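Local atomic coordinates of UDP-galactopyranose mutase (Deinococcus radiodurans, PDB entry 3HDQ), a protein that probably interconverts UDP-galactopyranose and UDP-galactofuranose, using a bound FAD cofactor. Residues W184-P188 / S189-A193; F265-C268 / Y269-P273; D161-V164 / S165-R169; L112-D116 / G117-P121. All blocks are in the same frame, centred on the assembly; numbering follows the deposited sequence.

How the contacts relate
Three of the four contacts gather around the UDP-galactose pocket, while contact 2 lies apart, towards the FAD. Contacts 3 and 1 follow each other on and just after helix 159-184, their centres about 14 Å apart, and they touch where Val162 packs against the Ala193 carbonyl. Contact 1 bonds the ligand directly through Trp184. In contact 3, the side chain of Val163 is about 7 Å from the bound UDP-galactose. Contact 4 is a hairpin whose Ala113 side chain comes within about 5 Å of the same ligand; its centre is about 19 Å from that of contact 3. Contact 2 is farthest from contact 4, about 40 Å between centres, but about 7 Å from contact 1 at the nearest atoms.

Contact 1. Residues W184-P188 / S189-A193. With GDU (galactose-uridine-5'-diphosphate), chain K.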
loop_
_atom_site.group_PDB
_atom_site.type_symbol
_atom_site.label_atom_id
_atom_site.label_comp_id
_atom_site.label_asym_id
_atom_site.label_seq_id
_atom_site.Cartn_x
_atom_site.Cartn_y
_atom_site.Cartn_z
ATOM N N TRP A 184 -15.793 -2.458 27.701
ATOM C CA TRP A 184 -16.017 -3.911 27.704
ATOM C C TRP A 184 -17.480 -4.332 27.728
ATOM O O TRP A 184 -17.819 -5.463 27.370
ATOM C CB TRP A 184 -15.307 -4.540 28.888
ATOM C CG TRP A 184 -13.861 -4.285 28.856
ATOM C CD1 TRP A 184 -13.195 -3.266 29.467
ATOM C CD2 TRP A 184 -12.880 -5.049 28.158
ATOM N NE1 TRP A 184 -11.853 -3.352 29.203
ATOM C CE2 TRP A 184 -11.631 -4.438 28.397
ATOM C CE3 TRP A 184 -12.933 -6.189 27.350
ATOM C CZ2 TRP A 184 -10.441 -4.936 27.868
ATOM C CZ3 TRP A 184 -11.748 -6.681 26.817
ATOM C CH2 TRP A 184 -10.523 -6.056 27.083
ATOM N N GLY A 185 -18.348 -3.427 28.156
ATOM C CA GLY A 185 -19.737 -3.781 28.363
ATOM C C GLY A 185 -19.850 -4.595 29.635
ATOM O O GLY A 185 -20.862 -5.245 29.866
ATOM N N LEU A 186 -18.795 -4.556 30.447
ATOM C CA LEU A 186 -18.761 -5.203 31.753
ATOM C C LEU A 186 -18.319 -4.206 32.834
ATOM O O LEU A 186 -17.549 -3.287 32.554
ATOM C CB LEU A 186 -17.760 -6.369 31.747
ATOM C CG LEU A 186 -18.118 -7.798 31.310
ATOM C CD1 LEU A 186 -19.624 -8.039 31.376
ATOM C CD2 LEU A 186 -17.581 -8.120 29.929
ATOM N N ASP A 187 -18.792 -4.385 34.065
ATOM C CA ASP A 187 -18.236 -3.658 35.205
ATOM C C ASP A 187 -16.863 -4.252 35.491
ATOM O O ASP A 187 -16.637 -5.432 35.219
ATOM C CB ASP A 187 -19.130 -3.806 36.441
ATOM C CG ASP A 187 -18.655 -2.961 37.620
ATOM O OD1 ASP A 187 -19.053 -1.783 37.702
ATOM O OD2 ASP A 187 -17.891 -3.475 38.470
ATOM N N PRO A 188 -15.934 -3.437 36.021
ATOM C CA PRO A 188 -14.611 -3.942 36.400
ATOM C C PRO A 188 -14.682 -5.126 37.366
ATOM O O PRO A 188 -13.728 -5.891 37.448
ATOM C CB PRO A 188 -13.970 -2.741 37.099
ATOM C CG PRO A 188 -14.608 -1.572 36.477
ATOM C CD PRO A 188 -16.031 -1.978 36.189
ATOM N N SER A 189 -15.779 -5.253 38.108
ATOM C CA SER A 189 -15.944 -6.399 39.004
ATOM C C SER A 189 -15.993 -7.705 38.205
ATOM O O SER A 189 -15.610 -8.759 38.707
ATOM C CB SER A 189 -17.199 -6.253 39.864
ATOM O OG SER A 189 -18.366 -6.163 39.062
ATOM N N GLU A 190 -16.448 -7.614 36.955
ATOM C CA GLU A 190 -16.584 -8.776 36.078
ATOM C C GLU A 190 -15.362 -9.053 35.189
ATOM O O GLU A 190 -15.424 -9.884 34.291
ATOM C CB GLU A 190 -17.825 -8.622 35.205
ATOM C CG GLU A 190 -19.138 -8.473 35.989
ATOM C CD GLU A 190 -20.277 -7.968 35.120
ATOM O OE1 GLU A 190 -20.209 -6.798 34.665
ATOM O OE2 GLU A 190 -21.239 -8.735 34.895
ATOM N N LEU A 191 -14.250 -8.369 35.438
ATOM C CA LEU A 191 -13.048 -8.600 34.651
ATOM C C LEU A 191 -11.930 -9.043 35.562
ATOM O O LEU A 191 -11.897 -8.665 36.735
ATOM C CB LEU A 191 -12.640 -7.328 33.903
ATOM C CG LEU A 191 -13.580 -6.897 32.780
ATOM C CD1 LEU A 191 -13.281 -5.465 32.345
ATOM C CD2 LEU A 191 -13.471 -7.859 31.603
ATOM N N ASP A 192 -11.017 -9.855 35.038
ATOM C CA ASP A 192 -9.799 -10.167 35.779
ATOM C C ASP A 192 -8.989 -8.889 36.051
ATOM O O ASP A 192 -9.003 -7.944 35.252
ATOM C CB ASP A 192 -8.942 -11.182 35.021
ATOM C CG ASP A 192 -7.750 -11.661 35.833
ATOM O OD1 ASP A 192 -7.912 -12.610 36.639
ATOM O OD2 ASP A 192 -6.645 -11.098 35.659
ATOM N N ALA A 193 -8.286 -8.885 37.180
ATOM C CA ALA A 193 -7.441 -7.782 37.611
ATOM C C ALA A 193 -6.504 -7.230 36.530
ATOM O O ALA A 193 -6.171 -6.041 36.529
ATOM C CB ALA A 193 -6.622 -8.217 38.822
HETATM N N1 GDU K . -8.687 2.137 31.629
HETATM C C2 GDU K . -9.460 3.008 32.086
HETATM N N3 GDU K . -9.567 4.266 32.035
HETATM C C4 GDU K . -8.612 4.846 31.286
HETATM C C5 GDU K . -7.599 3.967 30.654
HETATM C C6 GDU K . -7.685 2.636 30.849
HETATM O O2 GDU K . -10.502 2.431 32.859
HETATM O O4 GDU K . -8.595 6.061 31.107
HETATM C C1D GDU K . -8.838 0.726 31.841
HETATM C C2D GDU K . -9.848 -0.045 30.957
HETATM O O2D GDU K . -10.360 -1.207 31.600
HETATM C C3D GDU K . -8.974 -0.382 29.766
HETATM C C4D GDU K . -7.735 -0.868 30.515
HETATM O O4D GDU K . -7.620 -0.021 31.662
HETATM O O3D GDU K . -9.578 -1.380 28.948
HETATM C C5D GDU K . -6.484 -1.090 29.677
HETATM O O5D GDU K . -6.165 0.221 29.176
HETATM P PA GDU K . -5.454 0.447 27.764
HETATM O O1A GDU K . -4.988 1.861 27.709
HETATM O O2A GDU K . -4.288 -0.449 27.696
HETATM O O3A GDU K . -6.496 0.253 26.581
HETATM P PB GDU K . -6.063 -0.195 25.126
HETATM O O1B GDU K . -7.377 -0.258 24.440
HETATM O O2B GDU K . -5.436 -1.533 24.990
HETATM O O3B GDU K . -5.197 0.908 24.342
HETATM C "C1'" GDU K . -4.344 0.856 23.181
HETATM C "C2'" GDU K . -2.934 0.404 23.615
HETATM C "C3'" GDU K . -2.564 1.283 24.833
HETATM C "C4'" GDU K . -2.369 2.742 24.323
HETATM C "C5'" GDU K . -3.639 3.164 23.532
HETATM C "C6'" GDU K . -3.461 4.483 22.728
HETATM O "O2'" GDU K . -2.886 -1.010 23.881
HETATM O "O3'" GDU K . -1.377 0.744 25.458
HETATM O "O4'" GDU K . -1.193 2.768 23.488
HETATM O "O5'" GDU K . -4.275 2.200 22.646
HETATM O "O6'" GDU K . -4.015 5.632 23.412
#
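At the edge of the UDP-galactose pocket, where helix 159-184 ends, Trp184 meets Leu191 while turning its indole edge to the ligand. Leu191 CD1 lies over one face of the five-membered ring, a CH-pi contact 3.8 Å from the centroid of the Trp184 ring. Near the ring plane, Trp184 NE1 donates to O3D of the ligand ribose at 3.0 Å; tryptophan suits the place because its face takes a methyl while its edge offers an N-H. Gly185 then leaves the helix with positive phi, and an Asx turn opens a short 3-10 segment. Asp187 brings OD2 to Ser189 by holding CG opposite its own backbone N (chi1 -175°); Ser189 N and OG, each 2.8 Å from Asp187 OD2, approach from opposite faces of the carboxylate. Glu190 answers: its OE1 accepts from Asp187 N at 2.9 Å, and Glu190 N returns to Asp187 O. The other oxygen, Asp187 OD1, forms a salt bridge with Arg181. Were an alanine to replace Asp187, both Ser189 donors would probably lose this acceptor and Arg181 this salt bridge. Leu186 lies across the Glu190 side chain, with CD1 3.6 Å from Glu190 OE1.

Contact 2. Residues F265-C268 / Y269-P273; sequences FDFC and YGKLP
Tyr269 turns one face of its ring to Cys268 SG, which stands 4.0 Å from the ring centroid and 17° off its normal, a sulfur-aromatic contact offset toward the CD2-CE2 side. Cys268 reaches it because SG sits between its own backbone N and carbonyl carbon (chi1 73°). These neighbours are the two central residues of a type I beta turn, closed by Gly270 N donating to Phe267 O at 2.8 Å. Glycine suits the last position, since at its backbone angles a CB would be jammed against the preceding carbonyl oxygen. The turn follows a Schellman motif, with Asp266 at positive phi, that ends helix 261-264. Beyond it, Lys271 runs alongside Phe267, its CD 3.7 Å from Phe267 CE1. Bends at chi2 and chi4 then bring Lys271 NZ to Leu272 O, 2.6 Å away, and into a salt bridge with Asp262. Helix 340-355 holds Tyr269: Tyr349 packs edge-to-face with the ring and its OH bonds Tyr269 N, while Lys348 makes a cation-pi contact. With an alanine here, the Cys268 sulfur would probably lose its aromatic cover and Lys348 and Tyr349 the ring they meet. The chemistry is therefore divided: the lysine lays CD and CE by the Phe267 ring while its ammonium is held by Leu272 O and Asp262, whereas the tyrosine ring serves sulfur, cation and a second ring on this mostly exposed loop.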
loop_
_atom_site.group_PDB
_atom_site.type_symbol
_atom_site.label_atom_id
_atom_site.label_comp_id
_atom_site.label_asym_id
_atom_site.label_seq_id
_atom_site.Cartn_x
_atom_site.Cartn_y
_atom_site.Cartn_z
ATOM N N PHE A 265 -11.864 -23.914 15.310
ATOM C CA PHE A 265 -12.481 -25.167 15.688
ATOM C C PHE A 265 -14.007 -25.070 15.583
ATOM O O PHE A 265 -14.739 -25.678 16.366
ATOM C CB PHE A 265 -12.029 -25.574 17.096
ATOM C CG PHE A 265 -10.559 -25.912 17.187
ATOM C CD1 PHE A 265 -9.666 -25.049 17.812
ATOM C CD2 PHE A 265 -10.068 -27.094 16.643
ATOM C CE1 PHE A 265 -8.319 -25.359 17.893
ATOM C CE2 PHE A 265 -8.713 -27.414 16.724
ATOM C CZ PHE A 265 -7.841 -26.547 17.351
ATOM N N ASP A 266 -14.473 -24.297 14.606
ATOM C CA ASP A 266 -15.893 -24.231 14.258
ATOM C C ASP A 266 -16.810 -23.943 15.451
ATOM O O ASP A 266 -17.936 -24.441 15.504
ATOM C CB ASP A 266 -16.340 -25.529 13.567
ATOM C CG ASP A 266 -15.681 -25.734 12.203
ATOM O OD1 ASP A 266 -15.379 -24.738 11.506
ATOM O OD2 ASP A 266 -15.475 -26.908 11.819
ATOM N N PHE A 267 -16.328 -23.143 16.400
ATOM C CA PHE A 267 -17.124 -22.770 17.570
ATOM C C PHE A 267 -17.744 -23.993 18.249
ATOM O O PHE A 267 -18.832 -23.915 18.820
ATOM C CB PHE A 267 -18.203 -21.756 17.171
ATOM C CG PHE A 267 -17.683 -20.630 16.305
ATOM C CD1 PHE A 267 -17.032 -19.538 16.870
ATOM C CD2 PHE A 267 -17.827 -20.674 14.923
ATOM C CE1 PHE A 267 -16.545 -18.503 16.073
ATOM C CE2 PHE A 267 -17.348 -19.646 14.118
ATOM C CZ PHE A 267 -16.700 -18.557 14.694
ATOM N N CYS A 268 -17.037 -25.117 18.186
ATOM C CA CYS A 268 -17.537 -26.380 18.728
ATOM C C CYS A 268 -17.831 -26.349 20.235
ATOM O O CYS A 268 -18.530 -27.222 20.749
ATOM C CB CYS A 268 -16.600 -27.548 18.374
ATOM S SG CYS A 268 -15.020 -27.601 19.260
ATOM N N TYR A 269 -17.313 -25.353 20.945
ATOM C CA TYR A 269 -17.648 -25.208 22.359
ATOM C C TYR A 269 -18.444 -23.936 22.616
ATOM O O TYR A 269 -18.584 -23.519 23.756
ATOM C CB TYR A 269 -16.406 -25.198 23.256
ATOM C CG TYR A 269 -15.545 -26.446 23.218
ATOM C CD1 TYR A 269 -16.037 -27.673 23.639
ATOM C CD2 TYR A 269 -14.226 -26.384 22.791
ATOM C CE1 TYR A 269 -15.238 -28.814 23.614
ATOM C CE2 TYR A 269 -13.421 -27.512 22.762
ATOM C CZ TYR A 269 -13.933 -28.725 23.170
ATOM O OH TYR A 269 -13.135 -29.844 23.137
ATOM N N GLY A 270 -18.954 -23.316 21.558
ATOM C CA GLY A 270 -19.643 -22.045 21.690
ATOM C C GLY A 270 -18.728 -20.863 21.402
ATOM O O GLY A 270 -17.518 -21.028 21.236
ATOM N N LYS A 271 -19.301 -19.665 21.343
ATOM C CA LYS A 271 -18.538 -18.482 20.968
ATOM C C LYS A 271 -17.614 -17.995 22.089
ATOM O O LYS A 271 -18.071 -17.748 23.200
ATOM C CB LYS A 271 -19.484 -17.358 20.534
ATOM C CG LYS A 271 -18.759 -16.111 20.021
ATOM C CD LYS A 271 -18.057 -16.376 18.684
ATOM C CE LYS A 271 -17.259 -15.156 18.199
ATOM N NZ LYS A 271 -15.974 -14.996 18.941
ATOM N N LEU A 272 -16.316 -17.889 21.795
ATOM C CA LEU A 272 -15.360 -17.246 22.694
ATOM C C LEU A 272 -15.550 -15.736 22.548
ATOM O O LEU A 272 -15.490 -15.220 21.439
ATOM C CB LEU A 272 -13.934 -17.592 22.282
ATOM C CG LEU A 272 -12.972 -18.123 23.343
ATOM C CD1 LEU A 272 -11.530 -17.831 22.942
ATOM C CD2 LEU A 272 -13.289 -17.583 24.745
ATOM N N PRO A 273 -15.802 -15.021 23.654
ATOM C CA PRO A 273 -16.042 -13.576 23.513
ATOM C C PRO A 273 -14.792 -12.776 23.134
ATOM O O PRO A 273 -13.774 -12.839 23.825
ATOM C CB PRO A 273 -16.524 -13.153 24.913
ATOM C CG PRO A 273 -16.941 -14.438 25.583
ATOM C CD PRO A 273 -16.019 -15.485 25.034
#

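Contact 3. Residues D161-V164 / S165-R169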
loop_
_atom_site.group_PDB
_atom_site.type_symbol
_atom_site.label_atom_id
_atom_site.label_comp_id
_atom_site.label_asym_id
_atom_site.label_seq_id
_atom_site.Cartn_x
_atom_site.Cartn_y
_atom_site.Cartn_z
ATOM N N ASP A 161 -10.935 -4.591 42.152
ATOM C CA ASP A 161 -10.002 -4.785 43.259
ATOM C C ASP A 161 -8.681 -4.058 43.050
ATOM O O ASP A 161 -8.195 -3.408 43.975
ATOM C CB ASP A 161 -9.690 -6.273 43.487
ATOM C CG ASP A 161 -10.907 -7.086 43.882
ATOM O OD1 ASP A 161 -11.932 -6.500 44.301
ATOM O OD2 ASP A 161 -10.829 -8.329 43.766
ATOM N N VAL A 162 -8.081 -4.192 41.863
ATOM C CA VAL A 162 -6.733 -3.656 41.659
ATOM C C VAL A 162 -6.681 -2.146 41.825
ATOM O O VAL A 162 -5.691 -1.603 42.298
ATOM C CB VAL A 162 -6.108 -4.010 40.281
ATOM C CG1 VAL A 162 -4.976 -4.997 40.452
ATOM C CG2 VAL A 162 -7.151 -4.513 39.316
ATOM N N VAL A 163 -7.756 -1.477 41.437
ATOM C CA VAL A 163 -7.798 -0.025 41.483
ATOM C C VAL A 163 -8.240 0.491 42.849
ATOM O O VAL A 163 -7.546 1.281 43.479
ATOM C CB VAL A 163 -8.729 0.524 40.383
ATOM C CG1 VAL A 163 -8.902 2.042 40.519
ATOM C CG2 VAL A 163 -8.181 0.138 39.011
ATOM N N VAL A 164 -9.392 0.025 43.310
ATOM C CA VAL A 164 -9.967 0.517 44.556
ATOM C C VAL A 164 -9.043 0.270 45.764
ATOM O O VAL A 164 -9.095 0.986 46.749
ATOM C CB VAL A 164 -11.384 -0.067 44.767
ATOM C CG1 VAL A 164 -11.328 -1.455 45.427
ATOM C CG2 VAL A 164 -12.235 0.886 45.561
ATOM N N SER A 165 -8.168 -0.720 45.661
ATOM C CA SER A 165 -7.245 -1.048 46.745
ATOM C C SER A 165 -5.966 -0.215 46.714
ATOM O O SER A 165 -5.121 -0.325 47.609
ATOM C CB SER A 165 -6.883 -2.542 46.708
ATOM O OG SER A 165 -6.031 -2.837 45.617
ATOM N N LYS A 166 -5.824 0.608 45.679
ATOM C CA LYS A 166 -4.636 1.446 45.536
ATOM C C LYS A 166 -4.930 2.941 45.619
ATOM O O LYS A 166 -4.160 3.693 46.227
ATOM C CB LYS A 166 -3.892 1.114 44.237
ATOM C CG LYS A 166 -3.325 -0.292 44.217
ATOM C CD LYS A 166 -2.521 -0.577 42.964
ATOM C CE LYS A 166 -2.178 -2.064 42.905
ATOM N NZ LYS A 166 -1.305 -2.395 41.752
ATOM N N VAL A 167 -6.036 3.370 45.016
ATOM C CA VAL A 167 -6.375 4.793 44.982
ATOM C C VAL A 167 -7.790 5.084 45.459
ATOM O O VAL A 167 -8.261 6.218 45.368
ATOM C CB VAL A 167 -6.224 5.380 43.564
ATOM C CG1 VAL A 167 -4.781 5.298 43.108
ATOM C CG2 VAL A 167 -7.165 4.670 42.590
ATOM N N GLY A 168 -8.477 4.060 45.952
ATOM C CA GLY A 168 -9.771 4.264 46.564
ATOM C C GLY A 168 -10.922 4.382 45.591
ATOM O O GLY A 168 -10.760 4.287 44.381
ATOM N N ARG A 169 -12.095 4.640 46.147
ATOM C CA ARG A 169 -13.357 4.520 45.436
ATOM C C ARG A 169 -13.707 5.735 44.553
ATOM O O ARG A 169 -14.311 5.582 43.491
ATOM C CB ARG A 169 -14.459 4.239 46.463
ATOM C CG ARG A 169 -15.849 4.106 45.899
ATOM C CD ARG A 169 -16.037 2.817 45.134
ATOM N NE ARG A 169 -15.548 1.631 45.844
ATOM C CZ ARG A 169 -15.750 0.389 45.415
ATOM N NH1 ARG A 169 -16.438 0.184 44.297
ATOM N NH2 ARG A 169 -15.266 -0.646 46.090
#
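Ser165 reaches back one turn of helix 159-184 to Asp161, whose carbonyl oxygen takes both the N-H and the hydroxyl of Ser165. Ser165 OG is 2.8 Å and Ser165 N 3.2 Å from Asp161 O, and they come from opposite faces of the carbonyl plane. Serine can do this because OG stands between its backbone N and carbonyl carbon (chi1 72°), folded over the preceding turn. Val163 O is doubly engaged as well: Val167 N lies almost straight in line with the carbonyl at 3.0 Å, and Lys166 N, 2.9 Å from Val163 O, enters well above its plane, a sign of the kink in the helix. Val164 O receives a weak bond from Gly168 N, with a CA-H...O contact from Gly168 CA beside it. Val163 CG1 and Val167 CG2 form an apolar pair 3.8 Å apart; buried Val163 also packs on Tyr172 and on Phe176 of the UDP-galactose site, where a branched apolar side chain fits. Separately, Val164 CG2 lies over one face of the Arg169 guanidinium, 3.4 Å from Arg169 NE. The charged ends look elsewhere: Arg169 forms salt bridges with Glu160 and Glu151, and Asp161 OD2 accepts from the backbone N of Arg157 and Thr158. Methyl and carboxylates together probably restrain the guanidinium's rotation, while Val163 O, by taking Lys166 N as well as Val167 N, satisfies an amide that lacks its regular helical bond.

Contact 4. Residues L112-D116 / G117-P121; sequences LASVD and GQLLP
Leu112 lies across Leu119 at about a right angle, its CG 3.8 Å from Leu119 CB, within a beta hairpin of two antiparallel strands. The tight part is the paired backbone. Ala113 and Leu120 form a hydrogen-bonded pair, Ala113 N giving to Leu120 O at 2.6 Å and Leu120 N returning to Ala113 O at 2.9 Å, both nearly straight. Nearer the bend, Val115 and Gln118 repeat the pattern, with Val115 N 3.0 Å from Gln118 O. On the face of Ser114 and Leu119, the leucine CD2 comes to 3.9 Å from Ser114 CB. Ala113, Val115, Gln118 and Leu120 occupy the other face, where Ala113, Val115 and Leu120 are buried and apolar, while Gln118 near the bend is partly exposed.

The bend itself is the loose end. Asp116 and Gly117 are the central residues of a type I' turn from Val115 to Gln118, both with positive phi and both exposed; a CB on Gly117 would clash with Asp116 O, which explains the glycine. Here the side-chain contact is slight, Asp116 CB lying 3.8 Å from Gln118 OE1, while Gln118 NE2 turns away to bond Arg131 O.

The hairpin sits at the rim of the mixed sheet: strand 118-122 is outermost, and strand 111-115 runs parallel to strand 294-296, with Leu112 and Ser114 bonding Asn296 through the backbone. Against the buried face lie Leu132 of helix 126-133 and Phe175 of helix 159-184, the latter a residue of the UDP-galactose site.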
loop_
_atom_site.group_PDB
_atom_site.type_symbol
_atom_site.label_atom_id
_atom_site.label_comp_id
_atom_site.label_asym_id
_atom_site.label_seq_id
_atom_site.Cartn_x
_atom_site.Cartn_y
_atom_site.Cartn_z
ATOM N N LEU A 112 -4.406 12.215 28.011
ATOM C CA LEU A 112 -5.132 13.024 28.970
ATOM C C LEU A 112 -6.540 12.465 29.135
ATOM O O LEU A 112 -7.178 12.079 28.158
ATOM C CB LEU A 112 -5.183 14.478 28.506
ATOM C CG LEU A 112 -4.262 15.563 29.078
ATOM C CD1 LEU A 112 -2.979 15.025 29.666
ATOM C CD2 LEU A 112 -3.960 16.606 27.998
ATOM N N ALA A 113 -7.023 12.403 30.370
ATOM C CA ALA A 113 -8.390 11.950 30.609
ATOM C C ALA A 113 -9.298 13.137 30.887
ATOM O O ALA A 113 -8.946 14.027 31.657
ATOM C CB ALA A 113 -8.436 10.959 31.767
ATOM N N SER A 114 -10.460 13.145 30.248
ATOM C CA SER A 114 -11.441 14.197 30.453
ATOM C C SER A 114 -12.329 13.857 31.648
ATOM O O SER A 114 -13.171 12.959 31.590
ATOM C CB SER A 114 -12.273 14.398 29.191
ATOM O OG SER A 114 -13.272 15.373 29.400
ATOM N N VAL A 115 -12.118 14.580 32.740
ATOM C CA VAL A 115 -12.788 14.302 34.002
ATOM C C VAL A 115 -13.092 15.636 34.657
ATOM O O VAL A 115 -12.212 16.493 34.753
ATOM C CB VAL A 115 -11.859 13.487 34.929
ATOM C CG1 VAL A 115 -12.331 13.554 36.377
ATOM C CG2 VAL A 115 -11.760 12.041 34.447
ATOM N N ASP A 116 -14.332 15.824 35.092
ATOM C CA ASP A 116 -14.736 17.098 35.681
ATOM C C ASP A 116 -14.374 18.280 34.772
ATOM O O ASP A 116 -13.953 19.330 35.248
ATOM C CB ASP A 116 -14.085 17.293 37.066
ATOM C CG ASP A 116 -14.629 16.336 38.127
ATOM O OD1 ASP A 116 -15.597 15.605 37.832
ATOM O OD2 ASP A 116 -14.085 16.323 39.255
ATOM N N GLY A 117 -14.525 18.104 33.466
ATOM C CA GLY A 117 -14.286 19.180 32.518
ATOM C C GLY A 117 -12.847 19.663 32.425
ATOM O O GLY A 117 -12.577 20.727 31.873
ATOM N N GLN A 118 -11.922 18.884 32.967
ATOM C CA GLN A 118 -10.504 19.180 32.845
ATOM C C GLN A 118 -9.814 18.055 32.097
ATOM O O GLN A 118 -10.298 16.922 32.085
ATOM C CB GLN A 118 -9.860 19.259 34.227
ATOM C CG GLN A 118 -10.437 20.287 35.152
ATOM C CD GLN A 118 -10.114 19.965 36.602
ATOM O OE1 GLN A 118 -10.971 19.483 37.340
ATOM N NE2 GLN A 118 -8.867 20.195 37.004
ATOM N N LEU A 119 -8.658 18.357 31.510
ATOM C CA LEU A 119 -7.811 17.328 30.912
ATOM C C LEU A 119 -6.663 16.980 31.854
ATOM O O LEU A 119 -5.757 17.781 32.080
ATOM C CB LEU A 119 -7.296 17.771 29.542
ATOM C CG LEU A 119 -8.422 17.994 28.532
ATOM C CD1 LEU A 119 -7.876 18.540 27.210
ATOM C CD2 LEU A 119 -9.205 16.699 28.318
ATOM N N LEU A 120 -6.722 15.775 32.405
ATOM C CA LEU A 120 -5.825 15.359 33.471
ATOM C C LEU A 120 -5.016 14.147 33.054
ATOM O O LEU A 120 -5.523 13.287 32.357
ATOM C CB LEU A 120 -6.656 15.019 34.719
ATOM C CG LEU A 120 -6.847 16.075 35.815
ATOM C CD1 LEU A 120 -6.612 17.485 35.291
ATOM C CD2 LEU A 120 -8.229 15.939 36.450
ATOM N N PRO A 121 -3.760 14.053 33.515
ATOM C CA PRO A 121 -2.925 12.904 33.163
ATOM C C PRO A 121 -3.528 11.576 33.620
ATOM O O PRO A 121 -3.992 11.450 34.761
ATOM C CB PRO A 121 -1.619 13.162 33.932
ATOM C CG PRO A 121 -1.631 14.618 34.246
ATOM C CD PRO A 121 -3.061 14.996 34.406
#